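Local coordinates for protein particle-associated glycoside hydrolase (Acinetobacter phage Fri1, PDB 6C72) that serves as a trimeric phage tailspike that depolymerises the capsular polysaccharide of Acinetobacter baumannii, probably by glycosidic hydrolysis, during entry into the host cell, at residues L83-K88 with D118-I123; F264-R269 with P292-V297; N400-G405 with G425-D430; I513-A518 with F577-D582. All coordinates share one frame; numbering follows the deposited sequence. Where two conformers were deposited one is given.

Overall arrangement
The four contacts follow one another along an elongated chain, each closing before the next opens. Contact 1 lies where the small N-terminal sheet hands over to the first strand of a right-handed parallel beta-helix, against helix 110-122. Contacts 2 and 3 each join two neighbouring coils of that beta-helix, several coils apart: contact 2 joins two loops, contact 3 joins strands 402-403 and 422-429, and their centres are about 28 Å apart. Contact 4, about 51 Å from contact 3 between centres, sits in the antiparallel C-terminal domain. Contacts 1 and 4 are about 90 Å apart, centre to centre. Contacts 3 and 4 both touch the third subunit, so the spike is bound together in both domains.

Contact 1: residues L83-K88 with D118-I123; sequences LQVHNK and DYMALI
Val85 packs against helix 110-122 and the residue just past it, with CG2 shared between Tyr119 and Ile123. CG1, turned anti to the backbone N (chi1 175°), lies 4.0 Å from Met120 SD, while CG2 meets the Tyr119 ring at its edge, in the ring plane, 3.9 Å from CE2. Ile123, just past the helix, brings CD1 to 4.1 Å from both CB and CG2 of Val85. Met120 folds back on itself at chi2 and chi3, and this double bend carries CE to 3.2 Å from the carbonyl oxygen of Lys88. The helix packs at the N-terminal end of the parallel beta-helix, consistent with a cap on its first coils: segment 83-88 links the N-terminal sheet to strand 89-91, Met120 and Leu83 both touch Leu90 of that strand, and Met120 also touches Val145. No direct hydrogen bond spans the two segments; a water does the work instead. It donates to Leu83 O at 2.9 Å, accepts from Val85 N, and lies 3.1 Å from Tyr119 OH, with which it is hydrogen-bonded. The phenol is thus tied to the backbone on both sides of Gln84, while Leu83 CD2 approaches the same ring obliquely, 4.4 Å from CE2.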
loop_
_atom_site.group_PDB
_atom_site.type_symbol
_atom_site.label_atom_id
_atom_site.label_comp_id
_atom_site.label_asym_id
_atom_site.label_seq_id
_atom_site.Cartn_x
_atom_site.Cartn_y
_atom_site.Cartn_z
ATOM N N LEU A 83 36.492 25.535 17.991
ATOM C CA LEU A 83 36.186 24.813 16.767
ATOM C C LEU A 83 34.983 25.425 16.056
ATOM O O LEU A 83 33.976 25.761 16.687
ATOM C CB LEU A 83 35.887 23.356 17.120
ATOM C CG LEU A 83 35.591 22.436 15.942
ATOM C CD1 LEU A 83 36.882 22.265 15.137
ATOM C CD2 LEU A 83 35.002 21.110 16.403
ATOM N N GLN A 84 35.076 25.540 14.726
ATOM C CA GLN A 84 33.966 25.989 13.888
ATOM C C GLN A 84 33.522 24.823 13.023
ATOM O O GLN A 84 34.248 24.405 12.115
ATOM C CB GLN A 84 34.342 27.182 13.014
ATOM C CG GLN A 84 34.813 28.408 13.775
ATOM C CD GLN A 84 33.781 28.945 14.772
ATOM O OE1 GLN A 84 34.093 29.131 15.951
ATOM N NE2 GLN A 84 32.562 29.215 14.297
ATOM N N VAL A 85 32.336 24.307 13.295
ATOM C CA VAL A 85 31.751 23.246 12.487
ATOM C C VAL A 85 30.988 23.878 11.337
ATOM O O VAL A 85 30.117 24.730 11.550
ATOM C CB VAL A 85 30.815 22.363 13.329
ATOM C CG1 VAL A 85 30.119 21.343 12.429
ATOM C CG2 VAL A 85 31.580 21.682 14.450
ATOM N N HIS A 86 31.282 23.447 10.120
ATOM C CA HIS A 86 30.590 23.974 8.958
ATOM C C HIS A 86 29.690 22.903 8.359
ATOM O O HIS A 86 29.964 21.704 8.467
ATOM C CB HIS A 86 31.587 24.484 7.910
ATOM C CG HIS A 86 32.454 25.611 8.390
ATOM N ND1 HIS A 86 33.759 25.424 8.801
ATOM C CD2 HIS A 86 32.208 26.938 8.519
ATOM C CE1 HIS A 86 34.274 26.584 9.169
ATOM N NE2 HIS A 86 33.354 27.519 9.008
ATOM N N ASN A 87 28.609 23.353 7.721
ATOM C CA ASN A 87 27.663 22.494 7.003
ATOM C C ASN A 87 27.059 21.403 7.899
ATOM O O ASN A 87 26.636 20.358 7.407
ATOM C CB ASN A 87 28.329 21.879 5.760
ATOM C CG ASN A 87 27.317 21.368 4.732
ATOM O OD1 ASN A 87 26.618 22.149 4.082
ATOM N ND2 ASN A 87 27.251 20.050 4.573
ATOM N N LYS A 88 27.014 21.629 9.216
ATOM C CA LYS A 88 26.458 20.674 10.183
ATOM C C LYS A 88 27.084 19.283 10.068
ATOM O O LYS A 88 26.419 18.274 10.310
ATOM C CB LYS A 88 24.935 20.579 10.061
ATOM C CG LYS A 88 24.210 21.902 10.254
ATOM C CD LYS A 88 22.727 21.778 9.918
ATOM C CE LYS A 88 22.030 20.757 10.822
ATOM N NZ LYS A 88 20.576 20.644 10.500
ATOM N N ASP A 118 27.850 14.158 21.223
ATOM C CA ASP A 118 27.334 15.086 22.224
ATOM C C ASP A 118 27.464 16.535 21.784
ATOM O O ASP A 118 26.556 17.340 22.016
ATOM C CB ASP A 118 28.054 14.894 23.557
ATOM C CG ASP A 118 27.642 13.623 24.268
ATOM O OD1 ASP A 118 26.806 12.868 23.720
ATOM O OD2 ASP A 118 28.119 13.408 25.406
ATOM N N TYR A 119 28.589 16.896 21.167
ATOM C CA TYR A 119 28.783 18.292 20.789
ATOM C C TYR A 119 27.877 18.688 19.625
ATOM O O TYR A 119 27.323 19.797 19.616
ATOM C CB TYR A 119 30.250 18.556 20.454
ATOM C CG TYR A 119 30.496 19.980 20.030
ATOM C CD1 TYR A 119 30.374 21.025 20.935
ATOM C CD2 TYR A 119 30.821 20.284 18.717
ATOM C CE1 TYR A 119 30.586 22.334 20.556
ATOM C CE2 TYR A 119 31.044 21.594 18.326
ATOM C CZ TYR A 119 30.929 22.614 19.254
ATOM O OH TYR A 119 31.138 23.915 18.869
ATOM N N MET A 120 27.714 17.797 18.632
ATOM C CA MET A 120 26.783 18.074 17.540
ATOM C C MET A 120 25.356 18.197 18.059
ATOM O O MET A 120 24.610 19.089 17.643
ATOM C CB MET A 120 26.862 16.977 16.479
ATOM C CG MET A 120 28.078 17.064 15.578
ATOM S SD MET A 120 28.241 18.635 14.708
ATOM C CE MET A 120 26.940 18.514 13.496
ATOM N N ALA A 121 24.967 17.323 18.987
ATOM C CA ALA A 121 23.657 17.454 19.613
ATOM C C ALA A 121 23.521 18.756 20.406
ATOM O O ALA A 121 22.400 19.215 20.637
ATOM C CB ALA A 121 23.384 16.253 20.520
ATOM N N LEU A 122 24.628 19.342 20.856
ATOM C CA LEU A 122 24.547 20.630 21.532
ATOM C C LEU A 122 24.301 21.768 20.543
ATOM O O LEU A 122 23.604 22.725 20.876
ATOM C CB LEU A 122 25.827 20.880 22.337
ATOM C CG LEU A 122 25.965 22.045 23.322
ATOM C CD1 LEU A 122 25.137 21.835 24.572
ATOM C CD2 LEU A 122 27.431 22.246 23.691
ATOM N N ILE A 123 24.823 21.676 19.316
ATOM C CA ILE A 123 24.746 22.806 18.390
ATOM C C ILE A 123 23.726 22.586 17.269
ATOM O O ILE A 123 23.855 23.147 16.178
ATOM C CB ILE A 123 26.134 23.128 17.793
ATOM C CG1 ILE A 123 26.650 21.973 16.925
ATOM C CG2 ILE A 123 27.119 23.465 18.897
ATOM C CD1 ILE A 123 27.932 22.308 16.173
HETATM O O HOH W 1 31.212 25.148 16.064
#

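Contact 2: residues F264-R269 with P292-V297; sequences FLDARR and PELTWV
With CG anti to its carbonyl carbon (chi1 -53°), Arg268 bends at chi2 and chi3 and curls its side chain back onto segment 292-297, although its CB points away; Thr295 answers with OG1 held between its own backbone N and carbonyl carbon (chi1 58°). The two loops leave neighbouring coils of the right-handed parallel beta-helix, after strands 263-264 and 286-289, and continue the coil-to-coil stacking beyond the strands. Two nitrogens of Arg268 take one oxygen each of Thr295: NE donates to the backbone O at 2.8 Å, and NH2 donates to OG1 at 3.2 Å. Both acceptors lie close to the guanidinium plane, which fixes the rotation of the group. Leu294 crosses the arginine at about a right angle and places CD2 over one guanidinium face, toward its rim; its other methyl, CD1, comes 3.5 Å from Asp266 OD2. That carboxylate is held through OD1 by Ser237 of the preceding coil. Further along, Arg269 and Val297 run alongside one another, CG against CG2 at 3.8 Å, while the arginine head turns off to a salt bridge with Glu242. Trp296 sets CB 3.2 Å from Ala267 O, and its CA-H points at Arg268 O. The backbone closure comes at Val297 N, which donates to Arg269 O at 2.9 Å.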
loop_
_atom_site.group_PDB
_atom_site.type_symbol
_atom_site.label_atom_id
_atom_site.label_comp_id
_atom_site.label_asym_id
_atom_site.label_seq_id
_atom_site.Cartn_x
_atom_site.Cartn_y
_atom_site.Cartn_z
ATOM N N PHE A 264 21.663 -7.220 7.323
ATOM C CA PHE A 264 21.827 -7.738 8.676
ATOM C C PHE A 264 22.286 -9.187 8.546
ATOM O O PHE A 264 21.494 -10.087 8.252
ATOM C CB PHE A 264 20.531 -7.557 9.456
ATOM C CG PHE A 264 20.016 -6.134 9.413
ATOM C CD1 PHE A 264 20.573 -5.159 10.219
ATOM C CD2 PHE A 264 19.015 -5.762 8.536
ATOM C CE1 PHE A 264 20.124 -3.851 10.180
ATOM C CE2 PHE A 264 18.560 -4.447 8.495
ATOM C CZ PHE A 264 19.111 -3.497 9.327
ATOM N N LEU A 265 23.588 -9.408 8.730
ATOM C CA LEU A 265 24.177 -10.700 8.410
ATOM C C LEU A 265 24.310 -11.546 9.666
ATOM O O LEU A 265 23.497 -11.414 10.587
ATOM C CB LEU A 265 25.533 -10.521 7.726
ATOM C CG LEU A 265 25.548 -9.572 6.526
ATOM C CD1 LEU A 265 26.974 -9.437 5.954
ATOM C CD2 LEU A 265 24.580 -10.019 5.439
ATOM N N ASP A 266 25.349 -12.380 9.721
ATOM C CA ASP A 266 25.427 -13.413 10.739
ATOM C C ASP A 266 25.430 -12.809 12.135
ATOM O O ASP A 266 26.095 -11.802 12.400
ATOM C CB ASP A 266 26.681 -14.264 10.548
ATOM C CG ASP A 266 27.958 -13.438 10.619
ATOM O OD1 ASP A 266 28.189 -12.617 9.704
ATOM O OD2 ASP A 266 28.719 -13.576 11.609
ATOM N N ALA A 267 24.655 -13.431 13.017
ATOM C CA ALA A 267 24.632 -13.112 14.432
ATOM C C ALA A 267 24.312 -14.399 15.176
ATOM O O ALA A 267 23.658 -15.293 14.632
ATOM C CB ALA A 267 23.613 -12.013 14.749
ATOM N N ARG A 268 24.789 -14.496 16.419
ATOM C CA ARG A 268 24.693 -15.751 17.158
ATOM C C ARG A 268 23.312 -16.009 17.738
ATOM O O ARG A 268 23.059 -17.134 18.195
ATOM C CB ARG A 268 25.722 -15.795 18.286
ATOM C CG ARG A 268 27.164 -15.524 17.844
ATOM C CD ARG A 268 27.623 -16.469 16.741
ATOM N NE ARG A 268 27.521 -17.876 17.122
ATOM C CZ ARG A 268 28.416 -18.497 17.883
ATOM N NH1 ARG A 268 29.461 -17.827 18.350
ATOM N NH2 ARG A 268 28.277 -19.780 18.186
ATOM N N ARG A 269 22.421 -15.015 17.739
ATOM C CA ARG A 269 21.041 -15.266 18.139
ATOM C C ARG A 269 20.117 -15.074 16.938
ATOM O O ARG A 269 19.673 -16.060 16.352
ATOM C CB ARG A 269 20.630 -14.376 19.321
ATOM C CG ARG A 269 19.326 -14.838 19.990
ATOM C CD ARG A 269 19.130 -14.267 21.393
ATOM N NE ARG A 269 18.882 -12.825 21.382
ATOM C CZ ARG A 269 18.757 -12.071 22.472
ATOM N NH1 ARG A 269 18.847 -12.610 23.692
ATOM N NH2 ARG A 269 18.542 -10.766 22.343
ATOM N N PRO A 292 27.298 -21.157 8.811
ATOM C CA PRO A 292 26.710 -22.232 9.636
ATOM C C PRO A 292 27.569 -22.639 10.816
ATOM O O PRO A 292 27.031 -23.121 11.825
ATOM C CB PRO A 292 26.545 -23.394 8.646
ATOM C CG PRO A 292 26.687 -22.780 7.286
ATOM C CD PRO A 292 27.583 -21.598 7.441
ATOM N N GLU A 293 28.887 -22.451 10.727
ATOM C CA GLU A 293 29.758 -22.786 11.843
ATOM C C GLU A 293 29.517 -21.883 13.047
ATOM O O GLU A 293 29.781 -22.295 14.180
ATOM C CB GLU A 293 31.224 -22.706 11.405
ATOM C CG GLU A 293 31.714 -21.292 11.073
ATOM C CD GLU A 293 31.287 -20.768 9.684
ATOM O OE1 GLU A 293 30.523 -21.442 8.953
ATOM O OE2 GLU A 293 31.749 -19.661 9.320
ATOM N N LEU A 294 28.992 -20.676 12.829
ATOM C CA LEU A 294 28.635 -19.766 13.916
ATOM C C LEU A 294 27.171 -20.014 14.245
ATOM O O LEU A 294 26.267 -19.345 13.730
ATOM C CB LEU A 294 28.886 -18.327 13.501
ATOM C CG LEU A 294 30.330 -17.975 13.138
ATOM C CD1 LEU A 294 30.343 -16.563 12.542
ATOM C CD2 LEU A 294 31.231 -18.054 14.378
ATOM N N THR A 295 26.945 -20.969 15.143
ATOM C CA THR A 295 25.593 -21.441 15.423
ATOM C C THR A 295 24.717 -20.310 15.961
ATOM O O THR A 295 25.179 -19.426 16.687
ATOM C CB THR A 295 25.657 -22.606 16.405
ATOM O OG1 THR A 295 26.325 -22.184 17.604
ATOM C CG2 THR A 295 26.442 -23.753 15.775
ATOM N N TRP A 296 23.432 -20.355 15.610
ATOM C CA TRP A 296 22.512 -19.265 15.911
ATOM C C TRP A 296 21.123 -19.829 16.236
ATOM O O TRP A 296 20.896 -21.043 16.214
ATOM C CB TRP A 296 22.468 -18.259 14.752
ATOM C CG TRP A 296 22.367 -18.904 13.397
ATOM C CD1 TRP A 296 23.393 -19.339 12.604
ATOM C CD2 TRP A 296 21.153 -19.255 12.714
ATOM N NE1 TRP A 296 22.892 -19.895 11.445
ATOM C CE2 TRP A 296 21.522 -19.860 11.489
ATOM C CE3 TRP A 296 19.797 -19.088 13.004
ATOM C CZ2 TRP A 296 20.579 -20.305 10.560
ATOM C CZ3 TRP A 296 18.863 -19.527 12.079
ATOM C CH2 TRP A 296 19.257 -20.138 10.874
ATOM N N VAL A 297 20.182 -18.937 16.545
ATOM C CA VAL A 297 18.882 -19.358 17.071
ATOM C C VAL A 297 17.796 -19.245 16.006
ATOM O O VAL A 297 17.200 -20.253 15.604
ATOM C CB VAL A 297 18.508 -18.543 18.326
ATOM C CG1 VAL A 297 17.222 -19.091 18.962
ATOM C CG2 VAL A 297 19.682 -18.530 19.322
HETATM O O HOH W 2 25.960 -16.736 13.171
#

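Contact 3: residues N400-G405 with G425-D430; sequences NNTLWG and GNRFQD
Arg427 runs alongside Thr402 and ends at Trp404: its first atoms pass Thr402 OG1, and its tip meets the indole. Its CB lies 3.5 Å from Thr402 OG1, and CG and NE pass the same oxygen at longer range. Bends at chi2 and chi3 then bring NH2 to 3.5 Å from Trp404 CH2; the indole carbon sits at the guanidinium edge, with ring and guanidinium planes 72° apart. Within segment 400-405, Thr402 CG2 stands over the centre of the indole, 3.4 Å above its plane. These strands are equivalent rungs of two adjacent coils in the right-handed parallel beta-helix, with Thr402 paired to Arg427 and Leu403 to Phe428. Arg427 N donates to Asn401 O, Leu403 N to Arg427 O and Gln429 N to Leu403 O. At one end of this ladder Asn426 runs alongside Asn401, amide planes 23° apart, and its OD1 accepts from Asn401 N at 2.9 Å and weakly from ND2; Phe398 O holds its ND2, and Asn401 OD1 accepts from Cys377 N. At the other end the extended Gln429 sends NE2 to Trp404 O, 2.8 Å away and nearly straight at 170°. Trp404 NE1 is hydrogen-bonded to OE1 of Glu378, which binds zinc in a crystal structure of this protein. Pro342 of the third subunit, whose O bonds to Thr402 OG1, also packs on Trp404 and Arg427.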
loop_
_atom_site.group_PDB
_atom_site.type_symbol
_atom_site.label_atom_id
_atom_site.label_comp_id
_atom_site.label_asym_id
_atom_site.label_seq_id
_atom_site.Cartn_x
_atom_site.Cartn_y
_atom_site.Cartn_z
ATOM N N ASN A 400 -0.245 -14.197 -4.874
ATOM C CA ASN A 400 0.760 -13.946 -5.895
ATOM C C ASN A 400 2.154 -14.349 -5.439
ATOM O O ASN A 400 3.133 -13.704 -5.791
ATOM C CB ASN A 400 0.749 -12.484 -6.326
ATOM C CG ASN A 400 -0.588 -12.065 -6.891
ATOM O OD1 ASN A 400 -1.224 -11.130 -6.389
ATOM N ND2 ASN A 400 -1.034 -12.758 -7.938
ATOM N N ASN A 401 2.258 -15.403 -4.647
ATOM C CA ASN A 401 3.545 -15.909 -4.209
ATOM C C ASN A 401 3.900 -17.146 -5.015
ATOM O O ASN A 401 3.037 -17.791 -5.623
ATOM C CB ASN A 401 3.521 -16.247 -2.714
ATOM C CG ASN A 401 3.040 -15.086 -1.872
ATOM O OD1 ASN A 401 3.715 -14.056 -1.811
ATOM N ND2 ASN A 401 1.850 -15.230 -1.228
ATOM N N THR A 402 5.181 -17.490 -4.995
ATOM C CA THR A 402 5.669 -18.697 -5.642
ATOM C C THR A 402 6.336 -19.572 -4.590
ATOM O O THR A 402 7.162 -19.095 -3.807
ATOM C CB THR A 402 6.639 -18.350 -6.784
ATOM O OG1 THR A 402 5.930 -17.650 -7.814
ATOM C CG2 THR A 402 7.301 -19.609 -7.393
ATOM N N LEU A 403 5.944 -20.824 -4.533
ATOM C CA LEU A 403 6.656 -21.818 -3.743
ATOM C C LEU A 403 7.507 -22.624 -4.725
ATOM O O LEU A 403 6.990 -23.433 -5.496
ATOM C CB LEU A 403 5.692 -22.683 -2.937
ATOM C CG LEU A 403 5.261 -22.063 -1.594
ATOM C CD1 LEU A 403 4.319 -20.860 -1.766
ATOM C CD2 LEU A 403 4.628 -23.097 -0.671
ATOM N N TRP A 404 8.819 -22.364 -4.725
ATOM C CA TRP A 404 9.691 -23.013 -5.697
ATOM C C TRP A 404 9.890 -24.489 -5.386
ATOM O O TRP A 404 10.169 -25.272 -6.300
ATOM C CB TRP A 404 11.046 -22.302 -5.764
ATOM C CG TRP A 404 11.012 -20.918 -6.370
ATOM C CD1 TRP A 404 11.335 -19.733 -5.753
ATOM C CD2 TRP A 404 10.652 -20.581 -7.719
ATOM N NE1 TRP A 404 11.192 -18.685 -6.632
ATOM C CE2 TRP A 404 10.775 -19.176 -7.845
ATOM C CE3 TRP A 404 10.229 -21.325 -8.824
ATOM C CZ2 TRP A 404 10.487 -18.509 -9.031
ATOM C CZ3 TRP A 404 9.950 -20.664 -9.993
ATOM C CH2 TRP A 404 10.077 -19.268 -10.092
ATOM N N GLY A 405 9.767 -24.884 -4.116
ATOM C CA GLY A 405 9.974 -26.274 -3.743
ATOM C C GLY A 405 11.375 -26.781 -4.000
ATOM O O GLY A 405 11.552 -27.954 -4.333
ATOM N N GLY A 425 -3.890 -16.672 -6.479
ATOM C CA GLY A 425 -2.927 -16.137 -7.415
ATOM C C GLY A 425 -1.516 -16.669 -7.291
ATOM O O GLY A 425 -0.603 -16.075 -7.869
ATOM N N ASN A 426 -1.303 -17.752 -6.544
ATOM C CA ASN A 426 0.022 -18.275 -6.253
ATOM C C ASN A 426 0.492 -19.254 -7.331
ATOM O O ASN A 426 -0.307 -19.856 -8.047
ATOM C CB ASN A 426 0.032 -18.951 -4.884
ATOM C CG ASN A 426 -0.343 -17.988 -3.762
ATOM O OD1 ASN A 426 0.486 -17.192 -3.312
ATOM N ND2 ASN A 426 -1.598 -18.025 -3.338
ATOM N N ARG A 427 1.817 -19.405 -7.436
ATOM C CA ARG A 427 2.431 -20.421 -8.282
ATOM C C ARG A 427 3.021 -21.505 -7.394
ATOM O O ARG A 427 3.978 -21.263 -6.655
ATOM C CB ARG A 427 3.500 -19.824 -9.187
ATOM C CG ARG A 427 2.929 -18.917 -10.223
ATOM C CD ARG A 427 3.675 -19.105 -11.513
ATOM N NE ARG A 427 5.098 -18.911 -11.300
ATOM C CZ ARG A 427 5.941 -18.605 -12.271
ATOM N NH1 ARG A 427 5.489 -18.469 -13.513
ATOM N NH2 ARG A 427 7.226 -18.426 -12.000
ATOM N N PHE A 428 2.469 -22.703 -7.497
ATOM C CA PHE A 428 2.870 -23.834 -6.670
ATOM C C PHE A 428 3.701 -24.788 -7.525
ATOM O O PHE A 428 3.156 -25.569 -8.313
ATOM C CB PHE A 428 1.645 -24.528 -6.074
ATOM C CG PHE A 428 0.905 -23.699 -5.045
ATOM C CD1 PHE A 428 1.525 -23.315 -3.864
ATOM C CD2 PHE A 428 -0.419 -23.336 -5.242
ATOM C CE1 PHE A 428 0.836 -22.561 -2.909
ATOM C CE2 PHE A 428 -1.110 -22.591 -4.297
ATOM C CZ PHE A 428 -0.489 -22.205 -3.131
ATOM N N GLN A 429 5.023 -24.718 -7.385
ATOM C CA GLN A 429 5.908 -25.630 -8.098
ATOM C C GLN A 429 6.159 -26.838 -7.214
ATOM O O GLN A 429 6.856 -26.733 -6.197
ATOM C CB GLN A 429 7.230 -24.978 -8.493
ATOM C CG GLN A 429 8.068 -25.900 -9.368
ATOM C CD GLN A 429 9.290 -25.230 -9.955
ATOM O OE1 GLN A 429 9.369 -25.001 -11.163
ATOM N NE2 GLN A 429 10.261 -24.921 -9.101
ATOM N N ASP A 430 5.580 -27.978 -7.603
ATOM C CA ASP A 430 5.692 -29.260 -6.915
ATOM C C ASP A 430 5.112 -29.223 -5.506
ATOM O O ASP A 430 5.344 -30.155 -4.730
ATOM C CB ASP A 430 7.146 -29.765 -6.836
ATOM C CG ASP A 430 7.760 -30.085 -8.196
ATOM O OD1 ASP A 430 7.039 -30.515 -9.116
ATOM O OD2 ASP A 430 8.998 -29.957 -8.328
#

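Contact 4: residues I513-A518 with F577-D582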
loop_
_atom_site.group_PDB
_atom_site.type_symbol
_atom_site.label_atom_id
_atom_site.label_comp_id
_atom_site.label_asym_id
_atom_site.label_seq_id
_atom_site.Cartn_x
_atom_site.Cartn_y
_atom_site.Cartn_z
ATOM N N ILE A 513 -48.224 -28.908 2.465
ATOM C CA ILE A 513 -47.584 -29.108 3.767
ATOM C C ILE A 513 -47.223 -30.581 3.892
ATOM O O ILE A 513 -48.093 -31.445 3.762
ATOM C CB ILE A 513 -48.499 -28.692 4.933
ATOM C CG1 ILE A 513 -48.808 -27.196 4.907
ATOM C CG2 ILE A 513 -47.850 -29.081 6.267
ATOM C CD1 ILE A 513 -50.100 -26.839 4.271
ATOM N N THR A 514 -45.954 -30.877 4.153
ATOM C CA THR A 514 -45.492 -32.249 4.345
ATOM C C THR A 514 -45.147 -32.462 5.806
ATOM O O THR A 514 -44.364 -31.702 6.375
ATOM C CB THR A 514 -44.281 -32.560 3.468
ATOM O OG1 THR A 514 -44.625 -32.309 2.105
ATOM C CG2 THR A 514 -43.883 -34.020 3.618
ATOM N N ILE A 515 -45.740 -33.481 6.411
ATOM C CA ILE A 515 -45.568 -33.779 7.825
ATOM C C ILE A 515 -44.956 -35.161 7.914
ATOM O O ILE A 515 -45.491 -36.112 7.336
ATOM C CB ILE A 515 -46.915 -33.738 8.574
ATOM C CG1 ILE A 515 -47.686 -32.464 8.240
ATOM C CG2 ILE A 515 -46.692 -33.800 10.078
ATOM C CD1 ILE A 515 -49.149 -32.544 8.608
ATOM N N THR A 516 -43.837 -35.280 8.621
ATOM C CA THR A 516 -43.203 -36.582 8.753
ATOM C C THR A 516 -42.515 -36.676 10.109
ATOM O O THR A 516 -42.254 -35.665 10.765
ATOM C CB THR A 516 -42.231 -36.841 7.588
ATOM O OG1 THR A 516 -41.765 -38.197 7.632
ATOM C CG2 THR A 516 -41.061 -35.910 7.648
ATOM N N GLY A 517 -42.273 -37.906 10.558
ATOM C CA GLY A 517 -41.597 -38.099 11.831
ATOM C C GLY A 517 -40.083 -37.974 11.720
ATOM O O GLY A 517 -39.477 -38.235 10.678
ATOM N N ALA A 518 -39.463 -37.554 12.820
ATOM C CA ALA A 518 -38.007 -37.511 12.942
ATOM C C ALA A 518 -37.667 -37.763 14.408
ATOM O O ALA A 518 -36.971 -36.996 15.062
ATOM C CB ALA A 518 -37.442 -36.181 12.446
ATOM N N PHE A 577 -42.147 -34.284 15.045
ATOM C CA PHE A 577 -42.549 -34.220 13.653
ATOM C C PHE A 577 -41.872 -33.045 12.965
ATOM O O PHE A 577 -41.638 -32.005 13.583
ATOM C CB PHE A 577 -44.076 -34.105 13.538
ATOM C CG PHE A 577 -44.814 -35.340 13.993
ATOM C CD1 PHE A 577 -45.101 -35.541 15.346
ATOM C CD2 PHE A 577 -45.218 -36.301 13.071
ATOM C CE1 PHE A 577 -45.773 -36.679 15.766
ATOM C CE2 PHE A 577 -45.898 -37.434 13.472
ATOM C CZ PHE A 577 -46.185 -37.624 14.824
ATOM N N ILE A 578 -41.521 -33.227 11.698
ATOM C CA ILE A 578 -41.007 -32.152 10.861
ATOM C C ILE A 578 -42.132 -31.696 9.941
ATOM O O ILE A 578 -42.833 -32.528 9.344
ATOM C CB ILE A 578 -39.790 -32.608 10.045
ATOM C CG1 ILE A 578 -38.689 -33.217 10.943
ATOM C CG2 ILE A 578 -39.283 -31.452 9.200
ATOM C CD1 ILE A 578 -38.018 -32.255 11.953
ATOM N N VAL A 579 -42.310 -30.385 9.813
ATOM C CA VAL A 579 -43.376 -29.818 8.993
ATOM C C VAL A 579 -42.747 -28.887 7.958
ATOM O O VAL A 579 -42.098 -27.891 8.312
ATOM C CB VAL A 579 -44.415 -29.079 9.852
ATOM C CG1 VAL A 579 -45.501 -28.483 8.990
ATOM C CG2 VAL A 579 -45.001 -30.024 10.894
ATOM N N LYS A 580 -42.908 -29.225 6.687
ATOM C CA LYS A 580 -42.389 -28.422 5.589
ATOM C C LYS A 580 -43.559 -27.855 4.794
ATOM O O LYS A 580 -44.529 -28.572 4.519
ATOM C CB LYS A 580 -41.471 -29.257 4.698
ATOM C CG LYS A 580 -40.896 -28.526 3.486
ATOM C CD LYS A 580 -39.892 -29.433 2.775
ATOM C CE LYS A 580 -39.197 -28.747 1.607
ATOM N NZ LYS A 580 -40.097 -28.553 0.417
ATOM N N VAL A 581 -43.484 -26.566 4.457
ATOM C CA VAL A 581 -44.521 -25.888 3.691
ATOM C C VAL A 581 -43.939 -25.391 2.372
ATOM O O VAL A 581 -42.896 -24.728 2.355
ATOM C CB VAL A 581 -45.130 -24.712 4.468
ATOM C CG1 VAL A 581 -46.403 -24.278 3.769
ATOM C CG2 VAL A 581 -45.422 -25.118 5.888
ATOM N N ASP A 582 -44.641 -25.680 1.277
ATOM C CA ASP A 582 -44.353 -25.129 -0.044
ATOM C C ASP A 582 -45.489 -24.183 -0.412
ATOM O O ASP A 582 -46.656 -24.588 -0.421
ATOM C CB ASP A 582 -44.235 -26.233 -1.101
ATOM C CG ASP A 582 -43.227 -27.317 -0.728
ATOM O OD1 ASP A 582 -42.270 -27.039 0.028
ATOM O OD2 ASP A 582 -43.376 -28.454 -1.223
HETATM O O HOH W 3 -44.277 -29.628 1.547
#
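Ile513 and Val579 run alongside one another, with CG2 of the isoleucine 3.6 Å from CG1 of the valine. Ile513 CG2 gets there by standing anti to its backbone nitrogen (chi1 -64° for CG1), which leaves CG1 to meet Val581 CG1 at 3.9 Å. On the same face Ile515 crosses toward Phe577 and touches CD2 of the ring through CG2. The face bearing Thr514, Thr516, Ile578 and Lys580 is closed at one end by Ala518, whose CB abuts Ile578 CG1 at 3.5 Å. Behind these side chains two hydrogen-bonded pairs set the register: Thr514 and Lys580 exchange N-H and carbonyl in both directions, Thr514 N to Lys580 O being 2.7 Å, and Thr516 and Ile578 do likewise. The strands run antiparallel, at 163°, as central neighbours in the six-stranded antiparallel sheet of the C-terminal domain, flanked by strands 485-494 and 528-536. A water bonded to Thr514 OG1 also donates to Lys580 O. Lys580, extended as far as its final bend at chi4, delivers NZ to the syn lone pair of Asp582 OD1, a 2.7 Å salt bridge; Thr488 OG1 bonds to the same carboxylate oxygen, and Phe486 of the third subunit forms a cation-pi contact with the lysine. That subunit also supplies Asn535, whose ND2 bonds to Gly517 O. Asp519 follows Ala518 just past the end of strand 509-517, and Asn575 directly precedes strand 576-585; with Thr521 and Ser573 they bind a zinc ion.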